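Local coordinates for protein putative glycyl-glycine endopeptidase lytM (Ruminococcus gnavus, PDB 3NYY) that probably acts as a metal-dependent endopeptidase of the M23 family that cleaves peptide links in bacterial cell walls, at residues L43-A47 and T48-N52; K66-R69 and Q70-Q74. All coordinates share one frame; numbering follows the deposited sequence.

Contact 1: L43-A47 and T48-N52; sequences LYWMA and TDFEN
Tyr44 and Thr48 meet through three polar atoms at the end of helix 37-48. The carbonyl oxygen Tyr44 O takes two donors from opposite faces of its plane: Thr48 N at 3.0 Å and the hydroxyl Thr48 OG1 at 2.7 Å. That hydroxyl also accepts from the backbone: Glu51 N lies 3.0 Å from Thr48 OG1, the ST motif. Threonine suits the place because chi1 of 62°, with OG1 between the backbone N and the carbonyl carbon, also lays its methyl CG2 over a face of the Tyr44 ring. With an alanine here, Glu51 N would probably lose its acceptor, Tyr44 O one of its two donors, and the Tyr44 ring the methyl on its face.

The backbone bonds close a Schellman motif: Phe50 N reaches Trp45 O at 2.8 Å, while Asp49 N, where phi turns positive, bonds only weakly to Met46 O. A water donates to both Met46 O and Asp49 OD1, and Asp49 OD1 also accepts from Gly4 N.

At the ring's hydroxyl, Tyr44 OH donates to Glu51 OE2 in a very short bond of 2.5 Å at the ring's edge, the carboxylate plane turned 74° from the ring; Glu51 OE2 also accepts from Ser24 N.

Among apolar contacts, Trp45 CB sits over the centre of the Phe50 ring, 3.6 Å from its centroid, and the two aromatic planes run nearly parallel (12°) but slid apart, while Trp45 NE1 bonds to Pro22 O. The unbranched chain of Met46, a selenomethionine, bends to bring CE within 3.6 Å of Phe50 CE1.

Contact 2: K66-R69 and Q70-Q74; sequences KLYR and QWRNQ. With SO4 (sulfate ion), chain F.
Residues 66-71 form the final part of helix 61-71, where Trp71 N bonds to Leu67 O at 2.9 Å and Arg72 N to Tyr68 O at 3.0 Å. Gln70 N, by contrast, is only weakly bonded to Lys66 O and Leu67 O. The chain bends through a type I beta turn from Trp71 to Gln74, and Asn73, well suited to a turn, offers both its backbone N and its ND2 to Gln70 O from the same face of that carbonyl.

This is a helix C-terminal end in the region matched to the LytM N-terminal domain. Trp71 and Tyr68 turn inward onto helices 37-48 and 77-88, while the charged side chains run along the solvent side.

Arg72 has two conformers, so its contacts, which belong to one of them, are tentative. In that one it crosses Tyr68: its CD lies over a ring face, 3.8 Å from the ring centroid, and its chain, extended from CG to NE, carries NH1 to Tyr68 OH at 3.1 Å, with the hydroxyl in the guanidinium plane. The path starts with chi1 of 73°, which sets CG between the backbone N and the carbonyl carbon, beside Tyr68 O. A sulfate, probably from the crystallisation liquor, is hydrogen-bonded to Arg85 NH2 and Trp77 NE1; its link to Tyr68 OH is weak.

Arg69 bends at chi2 and chi3 so that its NE comes over a face of the Arg72 guanidinium, 3.2 Å from Arg72 NH2. The like charges are bridged by one water, which accepts from Arg69 NE and from Arg72 NE (2.7 Å) and donates to Arg69 O. Elsewhere on the helix, Leu67 CD2 lies beside Trp71 CD1 at 4.2 Å, the two side chains pointing the same way.

How the contacts relate
Contacts 1 and 2 come in series along the chain, one at the end of helix 37-48 and the other at the end of helix 61-71, with centres about 13 Å apart inside the range matched to the LytM N-terminal domain. The two helices pack directly: Met46 SE meets Trp71 CZ3 at 3.6 Å, and Leu43 CD2 lies 3.7 Å from Trp71 CB. Helix 77-88 lies against both, through Tyr80 beside contact 1 and Trp77 beside Leu43 and contact 2, while Leu8 of helix 4-8 touches Met46 and Trp71. Contact 1 is buried and contact 2 lies at the surface, two helix ends in one group of packed helices.

Contact 1: L43-A47 and T48-N52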
ATOM      1  N   LEU A  43      -1.710  24.201  13.295  1.00 13.43           N
ATOM      2  CA  LEU A  43      -2.888  24.903  13.837  1.00 13.72           C
ATOM      3  C   LEU A  43      -4.148  24.053  13.784  1.00 14.03           C
ATOM      4  O   LEU A  43      -4.957  24.061  14.703  1.00 16.07           O
ATOM      5  CB  LEU A  43      -3.082  26.235  13.116  1.00 12.19           C
ATOM      6  CG  LEU A  43      -1.989  27.263  13.448  1.00 13.09           C
ATOM      7  CD1 LEU A  43      -2.023  28.436  12.431  1.00 12.76           C
ATOM      8  CD2 LEU A  43      -2.079  27.777  14.873  1.00 16.49           C
ATOM      9  N   TYR A  44      -4.313  23.333  12.698  1.00 13.92           N
ATOM     10  CA  TYR A  44      -5.398  22.406  12.519  1.00 15.63           C
ATOM     11  C   TYR A  44      -5.400  21.347  13.598  1.00 14.08           C
ATOM     12  O   TYR A  44      -6.467  21.081  14.196  1.00 15.64           O
ATOM     13  CB  TYR A  44      -5.287  21.794  11.132  1.00 15.55           C
ATOM     14  CG  TYR A  44      -6.227  20.677  10.870  1.00 16.45           C
ATOM     15  CD1 TYR A  44      -7.570  20.932  10.603  1.00 22.32           C
ATOM     16  CD2 TYR A  44      -5.790  19.359  10.848  1.00 17.50           C
ATOM     17  CE1 TYR A  44      -8.459  19.903  10.329  1.00 21.97           C
ATOM     18  CE2 TYR A  44      -6.688  18.314  10.574  1.00 17.92           C
ATOM     19  CZ  TYR A  44      -8.021  18.605  10.317  1.00 20.83           C
ATOM     20  OH  TYR A  44      -8.896  17.594  10.071  1.00 24.87           O
ATOM     21  N   TRP A  45      -4.221  20.785  13.896  1.00 13.01           N
ATOM     22  CA  TRP A  45      -4.135  19.786  14.974  1.00 12.46           C
ATOM     23  C   TRP A  45      -4.447  20.356  16.341  1.00 13.81           C
ATOM     24  O   TRP A  45      -5.085  19.695  17.172  1.00 14.15           O
ATOM     25  CB  TRP A  45      -2.804  19.073  14.976  1.00 13.73           C
ATOM     26  CG  TRP A  45      -2.596  18.176  13.763  1.00 12.70           C
ATOM     27  CD1 TRP A  45      -3.566  17.429  13.103  1.00 14.68           C
ATOM     28  CD2 TRP A  45      -1.357  17.933  13.074  1.00 11.59           C
ATOM     29  NE1 TRP A  45      -2.989  16.755  12.053  1.00 15.13           N
ATOM     30  CE2 TRP A  45      -1.644  17.041  12.010  1.00 12.50           C
ATOM     31  CE3 TRP A  45      -0.045  18.391  13.248  1.00 12.69           C
ATOM     32  CZ2 TRP A  45      -0.652  16.583  11.122  1.00 12.13           C
ATOM     33  CZ3 TRP A  45       0.950  17.962  12.366  1.00 13.28           C
ATOM     34  CH2 TRP A  45       0.636  17.076  11.305  1.00 12.23           C
HETATM   35  N   MSE A  46      -3.966  21.571  16.624  1.00 14.66           N
HETATM   36  CA  MSE A  46      -4.283  22.191  17.895  1.00 15.11           C
HETATM   37  C   MSE A  46      -5.762  22.473  18.049  1.00 14.73           C
HETATM   38  O   MSE A  46      -6.341  22.174  19.098  1.00 16.58           O
HETATM   39  CB  MSE A  46      -3.469  23.494  18.077  1.00 15.86           C
HETATM   40  CG  MSE A  46      -2.010  23.269  18.434  1.00 18.94           C
HETATM   41 SE   MSE A  46      -1.737  22.405  20.120  0.75 15.63          SE
HETATM   42  CE  MSE A  46      -1.064  20.783  19.664  1.00 24.58           C
ATOM     43  N   ALA A  47      -6.385  22.994  17.005  1.00 15.68           N
ATOM     44  CA  ALA A  47      -7.779  23.400  17.077  1.00 16.16           C
ATOM     45  C   ALA A  47      -8.710  22.181  17.136  1.00 16.72           C
ATOM     46  O   ALA A  47      -9.805  22.309  17.675  1.00 17.53           O
ATOM     47  CB  ALA A  47      -8.140  24.281  15.880  1.00 18.43           C
ATOM     48  N   THR A  48      -8.293  21.039  16.565  1.00 15.47           N
ATOM     49  CA  THR A  48      -9.102  19.807  16.535  1.00 16.88           C
ATOM     50  C   THR A  48      -8.652  18.735  17.544  1.00 15.46           C
ATOM     51  O   THR A  48      -9.178  17.624  17.516  1.00 18.98           O
ATOM     52  CB  THR A  48      -9.072  19.147  15.150  1.00 17.34           C
ATOM     53  OG1 THR A  48      -7.720  18.766  14.851  1.00 16.08           O
ATOM     54  CG2 THR A  48      -9.620  20.110  14.047  1.00 16.25           C
ATOM     55  N   ASP A  49      -7.680  19.064  18.408  1.00 15.68           N
ATOM     56  CA  ASP A  49      -7.057  18.093  19.305  1.00 16.26           C
ATOM     57  C   ASP A  49      -6.643  16.835  18.482  1.00 16.06           C
ATOM     58  O   ASP A  49      -6.975  15.698  18.846  1.00 17.20           O
ATOM     59  CB  ASP A  49      -8.018  17.710  20.449  1.00 15.80           C
ATOM     60  CG  ASP A  49      -8.481  18.907  21.280  1.00 17.81           C
ATOM     61  OD1 ASP A  49      -7.843  20.000  21.198  1.00 18.76           O
ATOM     62  OD2 ASP A  49      -9.493  18.745  22.015  1.00 19.80           O
ATOM     63  N   PHE A  50      -5.926  17.061  17.385  1.00 14.00           N
ATOM     64  CA  PHE A  50      -5.467  15.978  16.482  1.00 14.01           C
ATOM     65  C   PHE A  50      -6.620  15.141  15.932  1.00 16.24           C
ATOM     66  O   PHE A  50      -6.605  13.903  15.985  1.00 18.24           O
ATOM     67  CB  PHE A  50      -4.383  15.109  17.120  1.00 15.25           C
ATOM     68  CG  PHE A  50      -3.079  15.824  17.255  1.00 13.36           C
ATOM     69  CD1 PHE A  50      -2.905  16.741  18.262  1.00 16.55           C
ATOM     70  CD2 PHE A  50      -2.065  15.653  16.309  1.00 14.32           C
ATOM     71  CE1 PHE A  50      -1.708  17.444  18.368  1.00 16.57           C
ATOM     72  CE2 PHE A  50      -0.899  16.337  16.417  1.00 13.71           C
ATOM     73  CZ  PHE A  50      -0.712  17.219  17.449  1.00 15.93           C
ATOM     74  N   GLU A  51      -7.586  15.852  15.378  1.00 17.02           N
ATOM     75  CA  GLU A  51      -8.791  15.296  14.776  1.00 17.64           C
ATOM     76  C   GLU A  51      -9.672  14.519  15.745  1.00 21.18           C
ATOM     77  O   GLU A  51     -10.441  13.668  15.315  1.00 22.97           O
ATOM     78  CB  GLU A  51      -8.465  14.452  13.536  1.00 16.04           C
ATOM     79  CG  GLU A  51      -7.826  15.273  12.386  1.00 19.62           C
ATOM     80  CD  GLU A  51      -7.890  14.562  11.018  1.00 21.31           C
ATOM     81  OE1 GLU A  51      -7.816  13.316  10.979  1.00 24.66           O
ATOM     82  OE2 GLU A  51      -8.006  15.294  10.004  1.00 24.36           O
ATOM     83  N   ASN A  52      -9.634  14.889  17.020  1.00 20.02           N
ATOM     84  CA  ASN A  52     -10.573  14.368  18.010  1.00 20.82           C
ATOM     85  C   ASN A  52     -11.818  15.213  18.245  1.00 23.43           C
ATOM     86  O   ASN A  52     -12.810  14.711  18.807  1.00 23.48           O
ATOM     87  CB  ASN A  52      -9.822  14.056  19.303  1.00 24.03           C
ATOM     88  CG  ASN A  52      -9.015  12.791  19.183  1.00 26.73           C
ATOM     89  OD1 ASN A  52      -9.585  11.724  19.035  1.00 32.10           O
ATOM     90  ND2 ASN A  52      -7.700  12.899  19.206  1.00 22.36           N
TER
HETATM   91  O   HOH W   1      -7.918  22.813  21.181  1.00 20.27           O

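Contact 2: K66-R69 and Q70-Q74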
ATOM      1  N   LYS A  66      -6.209  33.744  11.996  1.00 20.53           N
ATOM      2  CA  LYS A  66      -6.843  33.946  13.288  1.00 21.96           C
ATOM      3  C   LYS A  66      -6.304  32.970  14.354  1.00 20.78           C
ATOM      4  O   LYS A  66      -5.929  33.378  15.451  1.00 20.65           O
ATOM      5  CB  LYS A  66      -8.360  33.801  13.118  1.00 22.97           C
ATOM      6  CG  LYS A  66      -9.192  34.125  14.344  1.00 33.73           C
ATOM      7  CD  LYS A  66     -10.670  33.870  14.026  1.00 38.55           C
ATOM      8  CE  LYS A  66     -11.601  34.189  15.185  1.00 46.89           C
ATOM      9  NZ  LYS A  66     -11.939  35.638  15.199  1.00 46.15           N
ATOM     10  N   LEU A  67      -6.262  31.684  14.004  1.00 17.91           N
ATOM     11  CA  LEU A  67      -5.694  30.658  14.897  1.00 17.15           C
ATOM     12  C   LEU A  67      -4.256  30.937  15.187  1.00 16.64           C
ATOM     13  O   LEU A  67      -3.820  30.773  16.307  1.00 17.84           O
ATOM     14  CB  LEU A  67      -5.837  29.268  14.301  1.00 17.84           C
ATOM     15  CG  LEU A  67      -7.247  28.694  14.323  1.00 16.41           C
ATOM     16  CD1 LEU A  67      -7.399  27.411  13.479  1.00 21.13           C
ATOM     17  CD2 LEU A  67      -7.718  28.505  15.781  1.00 24.03           C
ATOM     18  N   TYR A  68      -3.482  31.320  14.173  1.00 15.85           N
ATOM     19  CA  TYR A  68      -2.085  31.657  14.403  1.00 17.06           C
ATOM     20  C   TYR A  68      -1.896  32.769  15.459  1.00 16.43           C
ATOM     21  O   TYR A  68      -1.072  32.654  16.382  1.00 16.34           O
ATOM     22  CB  TYR A  68      -1.415  32.073  13.087  1.00 17.14           C
ATOM     23  CG  TYR A  68      -0.040  32.670  13.279  1.00 17.01           C
ATOM     24  CD1 TYR A  68       1.039  31.907  13.781  1.00 15.17           C
ATOM     25  CD2 TYR A  68       0.188  34.011  12.986  1.00 16.48           C
ATOM     26  CE1 TYR A  68       2.320  32.497  13.976  1.00 19.81           C
ATOM     27  CE2 TYR A  68       1.456  34.604  13.186  1.00 21.04           C
ATOM     28  CZ  TYR A  68       2.512  33.830  13.674  1.00 18.82           C
ATOM     29  OH  TYR A  68       3.728  34.470  13.830  1.00 26.77           O
ATOM     30  N   ARG A  69      -2.673  33.830  15.343  1.00 17.91           N
ATOM     31  CA  ARG A  69      -2.513  34.964  16.276  1.00 21.24           C
ATOM     32  C   ARG A  69      -2.833  34.582  17.731  1.00 19.22           C
ATOM     33  O   ARG A  69      -2.275  35.149  18.663  1.00 22.62           O
ATOM     34  CB  ARG A  69      -3.294  36.174  15.798  1.00 22.02           C
ATOM     35  CG  ARG A  69      -2.645  36.815  14.536  1.00 28.35           C
ATOM     36  CD  ARG A  69      -1.157  37.247  14.719  1.00 32.39           C
ATOM     37  NE  ARG A  69      -0.938  38.392  15.629  1.00 35.95           N
ATOM     38  CZ  ARG A  69      -1.161  39.680  15.316  1.00 45.17           C
ATOM     39  NH1 ARG A  69      -1.621  40.038  14.114  1.00 34.48           N
ATOM     40  NH2 ARG A  69      -0.929  40.630  16.221  1.00 42.50           N
ATOM     41  N   GLN A  70      -3.684  33.577  17.898  1.00 20.07           N
ATOM     42  CA  GLN A  70      -3.943  33.025  19.221  1.00 23.37           C
ATOM     43  C   GLN A  70      -2.812  32.082  19.693  1.00 21.31           C
ATOM     44  O   GLN A  70      -2.115  32.346  20.680  1.00 21.03           O
ATOM     45  CB  GLN A  70      -5.268  32.273  19.167  1.00 23.53           C
ATOM     46  CG  GLN A  70      -6.465  33.194  18.793  1.00 32.77           C
ATOM     47  CD  GLN A  70      -7.793  32.433  18.599  1.00 41.11           C
ATOM     48  OE1 GLN A  70      -8.557  32.701  17.663  1.00 55.47           O
ATOM     49  NE2 GLN A  70      -8.070  31.507  19.485  1.00 52.32           N
ATOM     50  N   TRP A  71      -2.591  31.007  18.927  1.00 16.77           N
ATOM     51  CA  TRP A  71      -1.704  29.921  19.359  1.00 16.40           C
ATOM     52  C   TRP A  71      -0.244  30.311  19.508  1.00 16.45           C
ATOM     53  O   TRP A  71       0.471  29.712  20.302  1.00 16.31           O
ATOM     54  CB  TRP A  71      -1.857  28.679  18.442  1.00 15.75           C
ATOM     55  CG  TRP A  71      -3.095  27.923  18.750  1.00 12.23           C
ATOM     56  CD1 TRP A  71      -4.288  28.067  18.167  1.00 18.03           C
ATOM     57  CD2 TRP A  71      -3.258  26.932  19.776  1.00 13.42           C
ATOM     58  NE1 TRP A  71      -5.210  27.227  18.736  1.00 16.33           N
ATOM     59  CE2 TRP A  71      -4.596  26.516  19.728  1.00 12.51           C
ATOM     60  CE3 TRP A  71      -2.415  26.390  20.737  1.00 17.15           C
ATOM     61  CZ2 TRP A  71      -5.118  25.582  20.597  1.00 17.06           C
ATOM     62  CZ3 TRP A  71      -2.930  25.440  21.591  1.00 16.30           C
ATOM     63  CH2 TRP A  71      -4.270  25.043  21.506  1.00 15.35           C
ATOM     64  N   ARG A  72       0.201  31.339  18.784  1.00 16.65           N
ATOM     65  CA  ARG A  72       1.600  31.752  18.836  0.50 16.65           C
ATOM     66  C   ARG A  72       1.993  32.278  20.221  1.00 19.26           C
ATOM     67  O   ARG A  72       3.160  32.349  20.560  1.00 24.06           O
ATOM     68  CB  ARG A  72       1.892  32.793  17.750  0.50 18.60           C
ATOM     69  CG  ARG A  72       1.336  34.169  17.988  0.50 17.95           C
ATOM     70  CD  ARG A  72       1.776  35.051  16.824  0.50 22.84           C
ATOM     71  NE  ARG A  72       1.636  36.478  17.096  0.50 26.67           N
ATOM     72  CZ  ARG A  72       2.269  37.427  16.410  0.50 26.84           C
ATOM     73  NH1 ARG A  72       3.083  37.104  15.408  0.50 25.64           N
ATOM     74  NH2 ARG A  72       2.096  38.696  16.728  0.50 21.13           N
ATOM     75  N   ASN A  73       0.992  32.650  21.010  1.00 19.80           N
ATOM     76  CA  ASN A  73       1.225  33.085  22.386  1.00 23.34           C
ATOM     77  C   ASN A  73       1.593  31.970  23.355  1.00 22.04           C
ATOM     78  O   ASN A  73       2.088  32.257  24.438  1.00 24.95           O
ATOM     79  CB  ASN A  73      -0.017  33.832  22.907  1.00 23.40           C
ATOM     80  CG  ASN A  73      -0.193  35.203  22.246  1.00 23.70           C
ATOM     81  OD1 ASN A  73       0.584  36.104  22.490  1.00 38.47           O
ATOM     82  ND2 ASN A  73      -1.215  35.340  21.398  1.00 28.22           N
ATOM     83  N   GLN A  74       1.323  30.719  22.995  1.00 19.45           N
ATOM     84  CA  GLN A  74       1.465  29.611  23.900  1.00 19.13           C
ATOM     85  C   GLN A  74       2.939  29.281  24.089  1.00 21.28           C
ATOM     86  O   GLN A  74       3.706  29.248  23.121  1.00 18.25           O
ATOM     87  CB  GLN A  74       0.774  28.371  23.375  1.00 20.22           C
ATOM     88  CG  GLN A  74      -0.721  28.488  23.313  1.00 18.23           C
ATOM     89  CD  GLN A  74      -1.369  28.512  24.693  1.00 23.55           C
ATOM     90  OE1 GLN A  74      -0.815  28.011  25.685  1.00 22.74           O
ATOM     91  NE2 GLN A  74      -2.538  29.061  24.747  1.00 17.58           N
TER
HETATM   92  S   SO4 F 284       6.040  31.613  14.002  1.00 39.62           S
HETATM   93  O1  SO4 F 284       5.196  30.500  13.551  1.00 48.63           O
HETATM   94  O2  SO4 F 284       7.432  31.178  14.029  1.00 45.34           O
HETATM   95  O3  SO4 F 284       5.861  32.725  13.090  1.00 46.61           O
HETATM   96  O4  SO4 F 284       5.573  31.917  15.357  1.00 44.37           O
HETATM   97  O   HOH W   2      -0.557  37.325  18.362  1.00 34.57           O